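PDB 4TXG: chitinase from Chromobacterium violaceum, which probably hydrolyses the glycosidic bonds of chitin, with a family 18 glycoside hydrolase domain and a carbohydrate-binding module. Local coordinates for residues A[708-713]-A[756-761]; A[696-701]-A[734-739]; A[680-685]-A[750-755]. All coordinates share one frame; numbering follows the deposited sequence.

Contact 1: residues A[708-713]-A[756-761]. With CS (cesium ion), chain B.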
ATOM      1  N   ALA A 708     -16.792   5.187  21.375  1.00 11.20           N
ATOM      2  CA  ALA A 708     -17.485   5.959  22.394  1.00  9.75           C
ATOM      3  C   ALA A 708     -16.680   7.205  22.724  1.00 11.23           C
ATOM      4  O   ALA A 708     -15.582   7.392  22.192  1.00 15.92           O
ATOM      5  CB  ALA A 708     -17.707   5.117  23.637  1.00 14.53           C
ATOM      6  N   ASP A 709     -17.208   8.071  23.580  1.00 12.32           N
ATOM      7  CA  ASP A 709     -16.391   9.189  24.035  1.00 13.02           C
ATOM      8  C   ASP A 709     -16.198   9.106  25.546  1.00 22.73           C
ATOM      9  O   ASP A 709     -16.973   8.447  26.246  1.00 23.18           O
ATOM     10  CB  ASP A 709     -16.996  10.542  23.614  1.00 15.48           C
ATOM     11  CG  ASP A 709     -18.188  10.956  24.460  1.00 22.59           C
ATOM     12  OD1 ASP A 709     -19.321  10.557  24.128  1.00 21.73           O
ATOM     13  OD2 ASP A 709     -17.996  11.713  25.438  1.00 28.53           O
ATOM     14  N   GLN A 710     -15.141   9.750  26.032  1.00 21.38           N
ATOM     15  CA  GLN A 710     -14.784   9.718  27.449  1.00 26.26           C
ATOM     16  C   GLN A 710     -15.123  11.019  28.155  1.00 29.20           C
ATOM     17  O   GLN A 710     -14.662  11.259  29.272  1.00 35.47           O
ATOM     18  CB  GLN A 710     -13.290   9.450  27.625  1.00 32.74           C
ATOM     19  CG  GLN A 710     -12.849   8.043  27.340  1.00 41.28           C
ATOM     20  CD  GLN A 710     -11.335   7.921  27.321  1.00 48.15           C
ATOM     21  OE1 GLN A 710     -10.633   8.817  26.847  1.00 47.79           O
ATOM     22  NE2 GLN A 710     -10.824   6.800  27.823  1.00 49.56           N
ATOM     23  N   SER A 711     -15.917  11.864  27.510  1.00 23.98           N
ATOM     24  CA  SER A 711     -16.165  13.201  28.030  1.00 26.80           C
ATOM     25  C   SER A 711     -17.613  13.391  28.459  1.00 27.43           C
ATOM     26  O   SER A 711     -18.021  14.499  28.809  1.00 28.27           O
ATOM     27  CB  SER A 711     -15.784  14.250  26.982  1.00 28.07           C
ATOM     28  OG  SER A 711     -14.428  14.109  26.593  1.00 24.24           O
ATOM     29  N   GLY A 712     -18.383  12.306  28.440  1.00 24.32           N
ATOM     30  CA  GLY A 712     -19.773  12.344  28.856  1.00 23.71           C
ATOM     31  C   GLY A 712     -20.739  12.881  27.811  1.00 24.54           C
ATOM     32  O   GLY A 712     -21.881  13.199  28.140  1.00 22.97           O
ATOM     33  N   PHE A 713     -20.281  12.977  26.561  1.00 21.97           N
ATOM     34  CA  PHE A 713     -21.096  13.476  25.439  1.00 25.79           C
ATOM     35  C   PHE A 713     -22.124  12.454  24.919  1.00 25.92           C
ATOM     36  O   PHE A 713     -23.108  12.824  24.280  1.00 26.63           O
ATOM     37  CB  PHE A 713     -20.198  13.884  24.259  1.00 30.67           C
ATOM     38  CG  PHE A 713     -19.517  15.217  24.415  1.00 41.98           C
ATOM     39  CD1 PHE A 713     -18.532  15.404  25.374  1.00 44.55           C
ATOM     40  CD2 PHE A 713     -19.822  16.271  23.555  1.00 47.59           C
ATOM     41  CE1 PHE A 713     -17.891  16.632  25.509  1.00 47.94           C
ATOM     42  CE2 PHE A 713     -19.187  17.507  23.684  1.00 49.54           C
ATOM     43  CZ  PHE A 713     -18.220  17.685  24.663  1.00 50.45           C
ATOM     44  N   ASP A 756     -12.838  13.643  24.110  1.00 15.23           N
ATOM     45  CA  ASP A 756     -11.981  12.481  23.972  1.00 14.74           C
ATOM     46  C   ASP A 756     -12.810  11.309  23.480  1.00 15.71           C
ATOM     47  O   ASP A 756     -13.866  11.023  24.028  1.00 16.00           O
ATOM     48  CB  ASP A 756     -11.309  12.150  25.298  1.00 20.64           C
ATOM     49  CG  ASP A 756     -10.441  13.288  25.803  1.00 29.03           C
ATOM     50  OD1 ASP A 756      -9.563  13.745  25.041  1.00 27.34           O
ATOM     51  OD2 ASP A 756     -10.649  13.726  26.954  1.00 35.49           O
ATOM     52  N   VAL A 757     -12.342  10.645  22.431  1.00 13.25           N
ATOM     53  CA  VAL A 757     -13.061   9.484  21.917  1.00 13.32           C
ATOM     54  C   VAL A 757     -12.206   8.259  22.148  1.00 14.46           C
ATOM     55  O   VAL A 757     -11.018   8.381  22.419  1.00 14.75           O
ATOM     56  CB  VAL A 757     -13.401   9.626  20.431  1.00 13.00           C
ATOM     57  CG1 VAL A 757     -14.201  10.907  20.210  1.00 14.62           C
ATOM     58  CG2 VAL A 757     -12.144   9.638  19.579  1.00 14.77           C
ATOM     59  N   VAL A 758     -12.808   7.078  22.081  1.00 11.99           N
ATOM     60  CA  VAL A 758     -12.040   5.844  22.237  1.00 10.17           C
ATOM     61  C   VAL A 758     -12.539   4.820  21.241  1.00  9.70           C
ATOM     62  O   VAL A 758     -13.748   4.617  21.105  1.00 11.79           O
ATOM     63  CB  VAL A 758     -12.150   5.245  23.656  1.00 16.65           C
ATOM     64  CG1 VAL A 758     -11.391   3.930  23.745  1.00 15.21           C
ATOM     65  CG2 VAL A 758     -11.596   6.185  24.659  1.00 25.88           C
ATOM     66  N   TYR A 759     -11.612   4.197  20.522  1.00  8.31           N
ATOM     67  CA  TYR A 759     -11.942   3.057  19.667  1.00  8.20           C
ATOM     68  C   TYR A 759     -10.764   2.075  19.691  1.00  8.34           C
ATOM     69  O   TYR A 759      -9.707   2.391  20.242  1.00 10.93           O
ATOM     70  CB  TYR A 759     -12.285   3.503  18.242  1.00  7.66           C
ATOM     71  CG  TYR A 759     -11.273   4.425  17.595  1.00  7.40           C
ATOM     72  CD1 TYR A 759     -11.316   5.802  17.799  1.00  8.28           C
ATOM     73  CD2 TYR A 759     -10.296   3.920  16.752  1.00  8.23           C
ATOM     74  CE1 TYR A 759     -10.387   6.650  17.200  1.00  8.26           C
ATOM     75  CE2 TYR A 759      -9.369   4.756  16.153  1.00  7.02           C
ATOM     76  CZ  TYR A 759      -9.419   6.119  16.382  1.00  7.23           C
ATOM     77  OH  TYR A 759      -8.499   6.942  15.774  1.00  8.26           O
ATOM     78  N   TYR A 760     -10.938   0.889  19.110  1.00  8.06           N
ATOM     79  CA  TYR A 760     -10.048  -0.219  19.458  1.00  8.27           C
ATOM     80  C   TYR A 760      -9.149  -0.766  18.360  1.00  8.28           C
ATOM     81  O   TYR A 760      -8.193  -1.483  18.663  1.00  9.37           O
ATOM     82  CB  TYR A 760     -10.879  -1.357  20.052  1.00  8.64           C
ATOM     83  CG  TYR A 760     -11.354  -0.962  21.418  1.00  9.11           C
ATOM     84  CD1 TYR A 760     -10.496  -1.042  22.508  1.00 13.00           C
ATOM     85  CD2 TYR A 760     -12.624  -0.436  21.611  1.00 13.01           C
ATOM     86  CE1 TYR A 760     -10.901  -0.651  23.761  1.00 20.60           C
ATOM     87  CE2 TYR A 760     -13.038  -0.037  22.874  1.00 16.48           C
ATOM     88  CZ  TYR A 760     -12.169  -0.151  23.940  1.00 20.62           C
ATOM     89  OH  TYR A 760     -12.559   0.229  25.202  1.00 24.31           O
ATOM     90  N   LEU A 761      -9.429  -0.430  17.105  1.00  7.57           N
ATOM     91  CA  LEU A 761      -8.499  -0.717  16.015  1.00  7.31           C
ATOM     92  C   LEU A 761      -8.344   0.535  15.159  1.00  6.99           C
ATOM     93  O   LEU A 761      -9.223   1.406  15.166  1.00  6.95           O
ATOM     94  CB  LEU A 761      -8.973  -1.904  15.169  1.00  7.26           C
ATOM     95  CG  LEU A 761      -8.768  -3.295  15.795  1.00  8.02           C
ATOM     96  CD1 LEU A 761      -9.532  -4.368  15.015  1.00  7.76           C
ATOM     97  CD2 LEU A 761      -7.290  -3.642  15.870  1.00 10.05           C
TER
HETATM   98 CS    CS B 801     -20.104  16.716  29.034  1.00 43.97          CS
HETATM   99  O   HOH W   1     -23.052  15.521  28.598  1.00 21.77           O
HETATM  100  O   HOH W   2     -20.327  19.588  28.789  1.00 16.21           O
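Ala-708 and Val-758 form an antiparallel hydrogen-bonded pair, with Ala-708 N to Val-758 O at 3.1 Å and Val-758 N to Ala-708 O at 2.8 Å. This joins the short strand 708-709, outermost within this chain in an antiparallel four-stranded sheet, to the end of strand 752-758. One step on, Asp-709 faces Val-757 as a non-hydrogen-bonded pair, and the two CA atoms come within 4.0 Å. The ladder runs past the end of strand 708-709, because Gln-710 N still donates to Asp-756 O (2.7 Å). After that a side chain takes over from the backbone: Asp-756 N gives its hydrogen to Ser-711 OG at 3.0 Å, an almost straight bond (169°). With chi1 at -57°, Ser-711 holds OG beside its own backbone N and anti to the carbonyl carbon, and from there it meets the neighbouring strand. Gln-710 stretches its chain out on the face shared by Ala-708 and Val-758. Its amide plane stands nearly perpendicular to the carboxylate of Asp-756. Asp-709, on the other face with Val-757, turns its carboxylate back onto its own loop. OD2 accepts from Ser-711 N at 2.9 Å, which makes an Asx turn, and from Phe-713 N at 2.8 Å through its syn lone pair; OD1 takes Leu-715 N. Three backbone N-H groups thus converge on one carboxylate, which holds the turn after strand 708-709 in shape, with Phe-713 still packed on Leu-755. A cesium ion sits at this bend, bound by Ser-711 O at 3.0 Å and two waters. So many N-H donors would be expected to favour the charged form of Asp-709, while the serine hydroxyl extends the strand pairing into the turn.

Contact 2: residues A[696-701]-A[734-739]. With CS (cesium ion), chain G.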
ATOM      1  N   GLN A 696     -22.813  13.946  12.742  1.00  9.43           N
ATOM      2  CA  GLN A 696     -22.630  12.546  12.368  1.00  8.14           C
ATOM      3  C   GLN A 696     -21.450  12.404  11.418  1.00  9.93           C
ATOM      4  O   GLN A 696     -21.099  13.346  10.711  1.00 10.26           O
ATOM      5  CB  GLN A 696     -23.882  11.971  11.704  1.00  8.36           C
ATOM      6  CG  GLN A 696     -25.082  11.836  12.621  1.00 12.40           C
ATOM      7  CD  GLN A 696     -26.215  11.057  11.975  1.00 16.10           C
ATOM      8  OE1 GLN A 696     -26.089  10.558  10.852  1.00 19.39           O
ATOM      9  NE2 GLN A 696     -27.328  10.936  12.688  1.00 14.99           N
ATOM     10  N   PHE A 697     -20.837  11.228  11.408  1.00  9.95           N
ATOM     11  CA  PHE A 697     -19.786  10.947  10.439  1.00  7.36           C
ATOM     12  C   PHE A 697     -19.589   9.440  10.325  1.00  7.57           C
ATOM     13  O   PHE A 697     -20.004   8.682  11.205  1.00  9.36           O
ATOM     14  CB  PHE A 697     -18.468  11.641  10.811  1.00 10.18           C
ATOM     15  CG  PHE A 697     -18.071  11.494  12.261  1.00 10.26           C
ATOM     16  CD1 PHE A 697     -17.304  10.413  12.682  1.00 12.84           C
ATOM     17  CD2 PHE A 697     -18.441  12.450  13.193  1.00 12.42           C
ATOM     18  CE1 PHE A 697     -16.927  10.279  14.013  1.00 12.86           C
ATOM     19  CE2 PHE A 697     -18.068  12.321  14.524  1.00 15.24           C
ATOM     20  CZ  PHE A 697     -17.312  11.233  14.935  1.00 14.49           C
ATOM     21  N   ASP A 698     -18.975   9.024   9.223  1.00  8.04           N
ATOM     22  CA  ASP A 698     -18.690   7.612   8.975  1.00  9.90           C
ATOM     23  C   ASP A 698     -17.332   7.215   9.536  1.00  9.57           C
ATOM     24  O   ASP A 698     -16.317   7.845   9.242  1.00 10.14           O
ATOM     25  CB  ASP A 698     -18.725   7.305   7.473  1.00  9.81           C
ATOM     26  CG  ASP A 698     -20.127   7.289   6.905  1.00 12.46           C
ATOM     27  OD1 ASP A 698     -21.092   7.042   7.661  1.00 12.24           O
ATOM     28  OD2 ASP A 698     -20.253   7.510   5.682  1.00 11.68           O
ATOM     29  N   VAL A 699     -17.325   6.166  10.350  1.00  8.89           N
ATOM     30  CA  VAL A 699     -16.095   5.546  10.822  1.00  7.87           C
ATOM     31  C   VAL A 699     -15.936   4.220  10.082  1.00  6.63           C
ATOM     32  O   VAL A 699     -16.890   3.444  10.015  1.00  8.76           O
ATOM     33  CB  VAL A 699     -16.147   5.331  12.350  1.00 11.42           C
ATOM     34  CG1 VAL A 699     -14.883   4.650  12.864  1.00 11.66           C
ATOM     35  CG2 VAL A 699     -16.356   6.681  13.040  1.00 13.70           C
ATOM     36  N   PRO A 700     -14.753   3.965   9.499  1.00  6.45           N
ATOM     37  CA  PRO A 700     -14.636   2.701   8.756  1.00  6.47           C
ATOM     38  C   PRO A 700     -14.786   1.496   9.682  1.00  7.04           C
ATOM     39  O   PRO A 700     -14.481   1.583  10.874  1.00  8.27           O
ATOM     40  CB  PRO A 700     -13.228   2.767   8.157  1.00  6.29           C
ATOM     41  CG  PRO A 700     -12.461   3.673   9.102  1.00  8.75           C
ATOM     42  CD  PRO A 700     -13.481   4.707   9.556  1.00  6.30           C
ATOM     43  N   THR A 701     -15.266   0.391   9.127  1.00  6.82           N
ATOM     44  CA  THR A 701     -15.524  -0.818   9.902  1.00  6.98           C
ATOM     45  C   THR A 701     -14.252  -1.576  10.289  1.00  6.92           C
ATOM     46  O   THR A 701     -14.324  -2.677  10.826  1.00  7.66           O
ATOM     47  CB  THR A 701     -16.432  -1.775   9.117  1.00  9.25           C
ATOM     48  OG1 THR A 701     -15.905  -1.929   7.789  1.00  8.68           O
ATOM     49  CG2 THR A 701     -17.867  -1.221   9.041  1.00  9.57           C
ATOM     50  N   PHE A 734     -19.046   1.283   6.567  1.00  7.40           N
ATOM     51  CA  PHE A 734     -19.009   2.267   7.644  1.00  7.27           C
ATOM     52  C   PHE A 734     -19.955   1.988   8.779  1.00  8.30           C
ATOM     53  O   PHE A 734     -21.059   1.477   8.589  1.00  8.87           O
ATOM     54  CB  PHE A 734     -19.320   3.663   7.100  1.00  8.48           C
ATOM     55  CG  PHE A 734     -18.396   4.100   6.009  1.00  7.93           C
ATOM     56  CD1 PHE A 734     -17.060   4.347   6.283  1.00  9.41           C
ATOM     57  CD2 PHE A 734     -18.858   4.254   4.711  1.00 10.62           C
ATOM     58  CE1 PHE A 734     -16.198   4.761   5.278  1.00  8.53           C
ATOM     59  CE2 PHE A 734     -17.996   4.651   3.690  1.00 11.88           C
ATOM     60  CZ  PHE A 734     -16.671   4.908   3.972  1.00  7.52           C
ATOM     61  N   ASN A 735     -19.503   2.369   9.965  1.00  7.41           N
ATOM     62  CA  ASN A 735     -20.382   2.527  11.106  1.00  8.87           C
ATOM     63  C   ASN A 735     -20.630   4.019  11.285  1.00 10.40           C
ATOM     64  O   ASN A 735     -19.697   4.766  11.586  1.00 10.82           O
ATOM     65  CB  ASN A 735     -19.750   1.928  12.361  1.00  8.13           C
ATOM     66  CG  ASN A 735     -19.518   0.442  12.235  1.00 10.49           C
ATOM     67  OD1 ASN A 735     -20.403  -0.294  11.809  1.00 11.85           O
ATOM     68  ND2 ASN A 735     -18.318  -0.007  12.597  1.00 11.38           N
ATOM     69  N   ARG A 736     -21.862   4.468  11.086  1.00  9.92           N
ATOM     70  CA  ARG A 736     -22.114   5.897  11.224  1.00 10.29           C
ATOM     71  C   ARG A 736     -22.303   6.253  12.688  1.00  9.98           C
ATOM     72  O   ARG A 736     -23.059   5.608  13.407  1.00 10.08           O
ATOM     73  CB  ARG A 736     -23.322   6.339  10.403  1.00 11.26           C
ATOM     74  CG  ARG A 736     -23.409   7.864  10.302  1.00  9.71           C
ATOM     75  CD  ARG A 736     -24.200   8.338   9.089  1.00 11.43           C
ATOM     76  NE  ARG A 736     -24.113   9.795   8.973  1.00 10.06           N
ATOM     77  CZ  ARG A 736     -23.116  10.436   8.370  1.00 11.25           C
ATOM     78  NH1 ARG A 736     -22.107   9.762   7.815  1.00  8.52           N
ATOM     79  NH2 ARG A 736     -23.128  11.762   8.324  1.00 10.90           N
ATOM     80  N   VAL A 737     -21.598   7.296  13.111  1.00  7.84           N
ATOM     81  CA  VAL A 737     -21.541   7.719  14.506  1.00  9.60           C
ATOM     82  C   VAL A 737     -22.309   9.024  14.675  1.00 12.13           C
ATOM     83  O   VAL A 737     -22.345   9.834  13.756  1.00 11.56           O
ATOM     84  CB  VAL A 737     -20.070   7.892  14.939  1.00 16.26           C
ATOM     85  CG1 VAL A 737     -19.942   8.718  16.209  1.00 19.74           C
ATOM     86  CG2 VAL A 737     -19.420   6.527  15.090  1.00 18.94           C
ATOM     87  N   SER A 738     -22.949   9.202  15.828  1.00  9.79           N
ATOM     88  CA  SER A 738     -23.613  10.457  16.159  1.00 11.20           C
ATOM     89  C   SER A 738     -23.112  10.978  17.497  1.00 13.16           C
ATOM     90  O   SER A 738     -22.981  10.228  18.462  1.00 12.33           O
ATOM     91  CB  SER A 738     -25.128  10.275  16.212  1.00 15.36           C
ATOM     92  OG  SER A 738     -25.764  11.377  16.847  1.00 18.51           O
ATOM     93  N   VAL A 739     -22.832  12.272  17.552  1.00 12.45           N
ATOM     94  CA  VAL A 739     -22.624  12.921  18.835  1.00 13.94           C
ATOM     95  C   VAL A 739     -23.331  14.271  18.785  1.00 12.16           C
ATOM     96  O   VAL A 739     -23.303  14.957  17.769  1.00 13.59           O
ATOM     97  CB  VAL A 739     -21.129  13.082  19.176  1.00 16.55           C
ATOM     98  CG1 VAL A 739     -20.421  13.955  18.134  1.00 14.33           C
ATOM     99  CG2 VAL A 739     -20.958  13.648  20.602  1.00 20.68           C
TER
HETATM  100 CS    CS G 806     -23.888   2.216   7.719  1.00 92.17          CS
HETATM  101  O   HOH W   3     -26.500  12.267   8.346  1.00 24.34           O
HETATM  102  O   HOH W   4     -23.051   5.195   6.755  1.00 19.88           O
HETATM  103  O   HOH W   5     -16.164   1.568  13.185  1.00 15.55           O
HETATM  104  O   HOH W   6     -16.818  -2.717  12.470  1.00 14.61           O
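Arg-736 reaches across to two side chains of the facing strand. Its NE donates to Gln-696 OE1 at 2.8 Å, on a lone pair in the amide's carbonyl plane, and NH1 makes a salt bridge to Asp-698 OD1 at 2.9 Å, although the hydrogen bond in it is weak. The chain leaves with CG anti to the backbone N (chi1 -168°) and runs extended to NE, which lays one guanidinium face over the backbone at Phe-697 N. On the same face of the sheet, Asp-698 CB packs over the ring of Phe-734 as a CH-pi contact, 3.9 Å from the centroid, with the carboxylate nearly parallel to the ring. These residues belong to neighbouring antiparallel strands 694-700 and 734-740, both inside a six-stranded mixed sheet and flanked by 767-773 and 716-719, in the region matching the Chitinase C family. On its other face, Val-737 CG1 lies 3.9 Å from Phe-697 CZ, and Val-737 CG2 is 3.7 Å from Val-699 CG2. Farther out, His-768 ND1 bonds Asp-698 OD2, while His-768 O and Thr-770 OG1 hold Arg-736 NH2. At the strand end, one water bridges Asn-735 ND2 to Pro-700 O, and Phe-734 O and Ser-719 OG share a cesium ion.

Contact 3: residues A[680-685]-A[750-755]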
ATOM      1  N   THR A 680     -11.706  17.450  17.812  1.00 10.06           N
ATOM      2  CA  THR A 680     -11.927  18.891  17.899  1.00 13.03           C
ATOM      3  C   THR A 680     -12.921  19.305  16.830  1.00 13.55           C
ATOM      4  O   THR A 680     -12.770  18.949  15.665  1.00 12.19           O
ATOM      5  CB  THR A 680     -10.625  19.699  17.729  1.00 14.06           C
ATOM      6  OG1 THR A 680      -9.726  19.392  18.807  1.00 13.58           O
ATOM      7  CG2 THR A 680     -10.918  21.203  17.736  1.00 14.23           C
ATOM      8  N   ILE A 681     -13.950  20.037  17.244  1.00 12.23           N
ATOM      9  CA  ILE A 681     -14.977  20.525  16.327  1.00 12.75           C
ATOM     10  C   ILE A 681     -14.925  22.041  16.355  1.00 12.41           C
ATOM     11  O   ILE A 681     -14.963  22.636  17.432  1.00 13.61           O
ATOM     12  CB  ILE A 681     -16.393  20.041  16.727  1.00 13.95           C
ATOM     13  CG1 ILE A 681     -16.449  18.511  16.810  1.00 15.51           C
ATOM     14  CG2 ILE A 681     -17.442  20.590  15.753  1.00 12.63           C
ATOM     15  CD1 ILE A 681     -17.719  17.984  17.487  1.00 16.50           C
ATOM     16  N   VAL A 682     -14.805  22.665  15.186  1.00 10.74           N
ATOM     17  CA  VAL A 682     -14.694  24.118  15.108  1.00 10.92           C
ATOM     18  C   VAL A 682     -15.833  24.704  14.281  1.00 13.59           C
ATOM     19  O   VAL A 682     -16.071  24.291  13.141  1.00 12.44           O
ATOM     20  CB  VAL A 682     -13.351  24.554  14.483  1.00 14.60           C
ATOM     21  CG1 VAL A 682     -13.206  26.079  14.529  1.00 15.18           C
ATOM     22  CG2 VAL A 682     -12.189  23.879  15.190  1.00 20.96           C
ATOM     23  N   ASN A 683     -16.538  25.668  14.860  1.00 11.97           N
ATOM     24  CA  ASN A 683     -17.614  26.344  14.156  1.00 11.91           C
ATOM     25  C   ASN A 683     -17.062  27.558  13.405  1.00 14.02           C
ATOM     26  O   ASN A 683     -16.731  28.565  14.016  1.00 15.18           O
ATOM     27  CB  ASN A 683     -18.710  26.745  15.150  1.00 10.82           C
ATOM     28  CG  ASN A 683     -19.856  27.485  14.495  1.00 17.40           C
ATOM     29  OD1 ASN A 683     -19.946  27.551  13.271  1.00 14.29           O
ATOM     30  ND2 ASN A 683     -20.755  28.031  15.311  1.00 12.52           N
ATOM     31  N   ARG A 684     -16.938  27.450  12.084  1.00 12.51           N
ATOM     32  CA  ARG A 684     -16.466  28.582  11.275  1.00 14.44           C
ATOM     33  C   ARG A 684     -17.605  29.268  10.526  1.00 18.83           C
ATOM     34  O   ARG A 684     -17.382  30.005   9.562  1.00 19.98           O
ATOM     35  CB  ARG A 684     -15.397  28.131  10.278  1.00 14.40           C
ATOM     36  CG  ARG A 684     -14.192  27.461  10.924  1.00 16.67           C
ATOM     37  CD  ARG A 684     -13.119  27.140   9.891  1.00 20.41           C
ATOM     38  NE  ARG A 684     -12.256  26.050  10.333  1.00 28.52           N
ATOM     39  CZ  ARG A 684     -12.281  24.822   9.818  1.00 32.65           C
ATOM     40  NH1 ARG A 684     -13.116  24.520   8.826  1.00 34.95           N
ATOM     41  NH2 ARG A 684     -11.462  23.897  10.288  1.00 34.84           N
ATOM     42  N   SER A 685     -18.834  29.017  10.954  1.00 16.16           N
ATOM     43  CA  SER A 685     -19.950  29.812  10.461  1.00 16.86           C
ATOM     44  C   SER A 685     -20.056  31.086  11.294  1.00 18.24           C
ATOM     45  O   SER A 685     -19.281  31.280  12.233  1.00 17.15           O
ATOM     46  CB  SER A 685     -21.254  29.022  10.525  1.00 15.95           C
ATOM     47  OG  SER A 685     -21.745  28.996  11.851  1.00 16.32           O
ATOM     48  N   GLY A 750     -16.962  30.831  15.429  1.00 16.59           N
ATOM     49  CA  GLY A 750     -15.515  30.937  15.533  1.00 20.27           C
ATOM     50  C   GLY A 750     -14.913  30.110  16.658  1.00 19.76           C
ATOM     51  O   GLY A 750     -13.695  30.091  16.833  1.00 24.53           O
ATOM     52  N   GLN A 751     -15.761  29.421  17.420  1.00 16.70           N
ATOM     53  CA  GLN A 751     -15.304  28.718  18.618  1.00 17.81           C
ATOM     54  C   GLN A 751     -15.116  27.220  18.408  1.00 18.39           C
ATOM     55  O   GLN A 751     -15.647  26.643  17.459  1.00 13.35           O
ATOM     56  CB  GLN A 751     -16.288  28.942  19.768  1.00 19.59           C
ATOM     57  CG  GLN A 751     -16.576  30.406  20.034  1.00 27.97           C
ATOM     58  CD  GLN A 751     -15.308  31.230  20.098  1.00 36.08           C
ATOM     59  OE1 GLN A 751     -14.385  30.913  20.850  1.00 37.79           O
ATOM     60  NE2 GLN A 751     -15.248  32.289  19.297  1.00 38.53           N
ATOM     61  N   SER A 752     -14.369  26.590  19.313  1.00 16.38           N
ATOM     62  CA  SER A 752     -14.154  25.145  19.239  1.00 16.82           C
ATOM     63  C   SER A 752     -14.630  24.420  20.490  1.00 17.33           C
ATOM     64  O   SER A 752     -14.750  25.011  21.571  1.00 17.05           O
ATOM     65  CB  SER A 752     -12.671  24.825  19.017  1.00 20.54           C
ATOM     66  OG  SER A 752     -12.135  25.571  17.938  1.00 29.83           O
ATOM     67  N   VAL A 753     -14.904  23.129  20.335  1.00 13.81           N
ATOM     68  CA  VAL A 753     -15.152  22.258  21.472  1.00 15.46           C
ATOM     69  C   VAL A 753     -14.387  20.961  21.225  1.00 16.27           C
ATOM     70  O   VAL A 753     -14.215  20.556  20.083  1.00 13.14           O
ATOM     71  CB  VAL A 753     -16.664  21.987  21.682  1.00 18.73           C
ATOM     72  CG1 VAL A 753     -17.260  21.232  20.509  1.00 19.46           C
ATOM     73  CG2 VAL A 753     -16.902  21.247  22.992  1.00 23.80           C
ATOM     74  N   THR A 754     -13.891  20.336  22.286  1.00 16.34           N
ATOM     75  CA  THR A 754     -13.166  19.080  22.136  1.00 14.81           C
ATOM     76  C   THR A 754     -13.781  17.983  22.991  1.00 18.86           C
ATOM     77  O   THR A 754     -14.387  18.249  24.035  1.00 17.17           O
ATOM     78  CB  THR A 754     -11.695  19.222  22.530  1.00 19.89           C
ATOM     79  OG1 THR A 754     -11.620  19.618  23.907  1.00 24.42           O
ATOM     80  CG2 THR A 754     -10.995  20.258  21.668  1.00 14.98           C
ATOM     81  N   LEU A 755     -13.620  16.746  22.544  1.00 16.10           N
ATOM     82  CA  LEU A 755     -14.024  15.595  23.337  1.00 17.21           C
ATOM     83  C   LEU A 755     -13.065  14.450  23.082  1.00 16.80           C
ATOM     84  O   LEU A 755     -12.538  14.306  21.980  1.00 13.60           O
ATOM     85  CB  LEU A 755     -15.456  15.165  23.017  1.00 19.04           C
ATOM     86  CG  LEU A 755     -15.830  14.930  21.557  1.00 25.04           C
ATOM     87  CD1 LEU A 755     -16.885  13.836  21.471  1.00 29.78           C
ATOM     88  CD2 LEU A 755     -16.348  16.213  20.930  1.00 25.40           C
TER
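Ile-681 and Val-753 pair at the middle of an antiparallel ladder that joins strands 678-683 and 752-758, the two inner strands of a four-stranded sheet. Their backbones exchange two hydrogen bonds, Ile-681 N to Val-753 O and Val-753 N to Ile-681 O, both 2.9 Å. Asn-683 N continues the series to Gln-751 O, and Gly-750 N closes it on Asn-683 O at 2.7 Å, though bent to 132°. Gly-750 has a positive phi of 82° where the chain enters the strand.

Side-chain packing differs between the two faces. Beside Ile-681 it is apolar: Val-753 CG1 approaches CB at 4.1 Å, and farther along Ile-681 CD1 meets Leu-755 CD2; strand 659-664 adds Val-659 and Phe-661 against the isoleucine. On the opposite face methyls meet hydroxyls in van der Waals contact: Thr-680 and Thr-754 stand side by side pointing the same way, with Thr-680 OG1 against Thr-754 CG2, while Val-682 CG2 abuts Ser-752 OG.

Polar side chains work mainly at the strand end. Asn-683, with CG anti to the backbone N (chi1 179°), directs its amide into the following turn, and ND2 donates to Thr-687 O and Leu-747 O. Its OD1 takes two donors from one residue: Ser-685 N at 3.0 Å, from above the carbonyl plane, in an Asx turn, and Ser-685 OG at 2.7 Å, in that plane on a lone pair.

In the fold
All three contacts fall within the region matching the Chitinase C family, on the same side of the chain's centre. Contacts 1 and 3, with centres about 17 Å apart, share strand 752-758: its start pairs with 678-683 and its end with 708-709. Contact 2 belongs to a separate six-stranded sheet, its centre about 13 Å from contact 1 and 19 Å from contact 3. Along the chain it is nested inside the loop closed by contact 3, whereas contact 1 alternates with both. Successive strands therefore pass between the two sheets, 678-683 to 694-700 to 708-709, and again 734-740 to 752-758. Phe-713, Val-739 and Leu-755 meet where the sheets touch, tying them into one compact all-beta unit.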